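PDB 4ZBG: acetyltransferase from Brucella abortus str. 2308 A, which probably transfers the acetyl group of acetyl-CoA, which it binds, to an amine of its substrate, as a member of the GNAT family. Local coordinates for residues A[9-14]-A[55-60]. Numbering follows the deposited sequence. Where two conformers were deposited one is given.
Sequences MHIRKE and LSLVAE
R12 grips the carboxylate of E60 side-on, giving one nitrogen to each oxygen: NE donates to E60 OE1 at 3.0 Å and NH2 to E60 OE2 at 3.1 Å. Both oxygens lie close to the guanidinium plane, but the carboxylate is twisted 58° against it, and the two nitrogens therefore come from above its plane. H10 NE2 donates to E60 OE1 over 2.9 Å from another direction, meeting the anti lone pair of that oxygen, which is somewhat tilted from the ring plane. The imidazole reaches this oxygen because CG sits between the backbone N and the carbonyl carbon (chi1 82°), which lays the ring alongside E60. V58 shares this face of the sheet, its CG2 lying 3.8 Å from R12 CZ, over the centre of the guanidinium. The rotation of that group is fixed further by NH1, which bonds to K13 O and forms a salt bridge with D18.

Beneath these side chains, strands 10-13 and 55-61 pair antiparallel, H10 with E60 and R12 with V58 as hydrogen-bonded pairs. Past the strand end, E14 N still reaches S56 O, and S56 OG donates to E14 OE1 over a short 2.6 Å. H68 also bonds to S56 OG, while R48 holds the other oxygen of E14 in a salt bridge.

On the opposite face I11 CG2 meets L57 CD1 at 4.1 Å and I11 CG1 lies 4.4 Å from A59 CB, under helix 100-114. Strand 10-13 pairs with strand 55-61 alone and so forms an edge of the GNAT sheet; the side chain of M9 lies about 8 Å from the bound acetyl-CoA. With two donors on OE1 and one on OE2, E60 is probably kept ionised, and beyond its backbone hydrogen bonds the edge strand is tied to its neighbour by charge on one face and by apolar packing on the other.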
loop_
_atom_site.group_PDB
_atom_site.type_symbol
_atom_site.label_atom_id
_atom_site.label_comp_id
_atom_site.label_asym_id
_atom_site.label_seq_id
_atom_site.Cartn_x
_atom_site.Cartn_y
_atom_site.Cartn_z
ATOM N N MET A 9 -19.527 1.872 -3.672
ATOM C CA MET A 9 -18.193 1.418 -3.336
ATOM C C MET A 9 -17.916 1.779 -1.892
ATOM O O MET A 9 -18.291 2.854 -1.425
ATOM C CB MET A 9 -17.147 2.057 -4.239
ATOM C CG MET A 9 -15.779 1.418 -4.082
ATOM S SD MET A 9 -14.507 2.202 -5.074
ATOM C CE MET A 9 -14.059 3.590 -4.035
ATOM N N HIS A 10 -17.273 0.870 -1.174
ATOM C CA HIS A 10 -16.847 1.169 0.178
ATOM C C HIS A 10 -15.477 0.567 0.434
ATOM O O HIS A 10 -15.072 -0.400 -0.209
ATOM C CB HIS A 10 -17.883 0.721 1.213
ATOM C CG HIS A 10 -17.805 -0.728 1.572
ATOM N ND1 HIS A 10 -17.502 -1.162 2.845
ATOM C CD2 HIS A 10 -17.988 -1.843 0.827
ATOM C CE1 HIS A 10 -17.498 -2.483 2.867
ATOM N NE2 HIS A 10 -17.791 -2.921 1.656
ATOM N N ILE A 11 -14.751 1.185 1.352
ATOM C CA ILE A 11 -13.421 0.742 1.723
ATOM C C ILE A 11 -13.485 0.052 3.070
ATOM O O ILE A 11 -14.154 0.525 3.979
ATOM C CB ILE A 11 -12.449 1.929 1.725
ATOM C CG1 ILE A 11 -12.278 2.441 0.297
ATOM C CG2 ILE A 11 -11.105 1.523 2.303
ATOM C CD1 ILE A 11 -11.553 3.761 0.205
ATOM N N ARG A 12 -12.801 -1.077 3.197
ATOM C CA ARG A 12 -12.749 -1.777 4.472
ATOM C C ARG A 12 -11.437 -2.533 4.589
ATOM O O ARG A 12 -10.723 -2.733 3.595
ATOM C CB ARG A 12 -13.913 -2.764 4.597
ATOM C CG ARG A 12 -13.932 -3.833 3.513
ATOM C CD ARG A 12 -14.878 -4.970 3.861
ATOM N NE ARG A 12 -14.988 -5.940 2.776
ATOM C CZ ARG A 12 -14.146 -6.950 2.581
ATOM N NH1 ARG A 12 -13.110 -7.122 3.392
ATOM N NH2 ARG A 12 -14.333 -7.788 1.569
ATOM N N LYS A 13 -11.116 -2.951 5.804
ATOM C CA LYS A 13 -9.970 -3.824 6.029
ATOM C C LYS A 13 -10.225 -5.184 5.405
ATOM O O LYS A 13 -11.364 -5.664 5.371
ATOM C CB LYS A 13 -9.701 -4.009 7.521
ATOM C CG LYS A 13 -9.030 -2.832 8.197
ATOM C CD LYS A 13 -8.689 -3.172 9.642
ATOM C CE LYS A 13 -8.337 -1.932 10.440
ATOM N NZ LYS A 13 -8.230 -2.234 11.892
ATOM N N GLU A 14 -9.160 -5.811 4.932
ATOM C CA GLU A 14 -9.285 -7.147 4.386
ATOM C C GLU A 14 -9.736 -8.122 5.463
ATOM O O GLU A 14 -9.548 -7.896 6.669
ATOM C CB GLU A 14 -7.949 -7.623 3.806
ATOM C CG GLU A 14 -6.967 -8.133 4.849
ATOM C CD GLU A 14 -5.855 -8.987 4.245
ATOM O OE1 GLU A 14 -5.357 -8.645 3.155
ATOM O OE2 GLU A 14 -5.475 -10.005 4.868
ATOM N N LEU A 55 -1.384 -3.098 7.431
ATOM C CA LEU A 55 -2.699 -2.632 7.052
ATOM C C LEU A 55 -2.968 -3.057 5.623
ATOM O O LEU A 55 -2.105 -2.913 4.753
ATOM C CB LEU A 55 -2.771 -1.109 7.191
ATOM C CG LEU A 55 -4.124 -0.483 6.880
ATOM C CD1 LEU A 55 -5.193 -0.977 7.827
ATOM C CD2 LEU A 55 -4.008 1.028 6.952
ATOM N N SER A 56 -4.164 -3.588 5.386
ATOM C CA SER A 56 -4.538 -4.078 4.073
ATOM C C SER A 56 -5.986 -3.686 3.868
ATOM O O SER A 56 -6.866 -4.162 4.592
ATOM C CB SER A 56 -4.385 -5.594 4.028
ATOM O OG SER A 56 -4.803 -6.109 2.775
ATOM N N LEU A 57 -6.225 -2.781 2.919
ATOM C CA LEU A 57 -7.572 -2.281 2.660
ATOM C C LEU A 57 -8.004 -2.667 1.267
ATOM O O LEU A 57 -7.188 -2.698 0.341
ATOM C CB LEU A 57 -7.630 -0.758 2.763
ATOM C CG LEU A 57 -7.198 -0.102 4.070
ATOM C CD1 LEU A 57 -7.344 1.409 3.962
ATOM C CD2 LEU A 57 -7.988 -0.642 5.247
ATOM N N VAL A 58 -9.298 -2.932 1.123
ATOM C CA VAL A 58 -9.900 -3.165 -0.179
ATOM C C VAL A 58 -10.987 -2.137 -0.452
ATOM O O VAL A 58 -11.661 -1.660 0.466
ATOM C CB VAL A 58 -10.458 -4.592 -0.327
ATOM C CG1 VAL A 58 -9.336 -5.617 -0.291
ATOM C CG2 VAL A 58 -11.527 -4.874 0.732
ATOM N N ALA A 59 -11.142 -1.801 -1.727
ATOM C CA ALA A 59 -12.296 -1.076 -2.223
ATOM C C ALA A 59 -13.212 -2.126 -2.834
ATOM O O ALA A 59 -12.800 -2.866 -3.725
ATOM C CB ALA A 59 -11.876 -0.082 -3.274
ATOM N N GLU A 60 -14.452 -2.181 -2.359
ATOM C CA GLU A 60 -15.393 -3.224 -2.737
ATOM C C GLU A 60 -16.666 -2.588 -3.277
ATOM O O GLU A 60 -17.164 -1.590 -2.739
ATOM C CB GLU A 60 -15.715 -4.067 -1.503
ATOM C CG GLU A 60 -16.631 -5.262 -1.709
ATOM C CD GLU A 60 -16.736 -6.088 -0.443
ATOM O OE1 GLU A 60 -16.972 -5.486 0.627
ATOM O OE2 GLU A 60 -16.549 -7.323 -0.503
#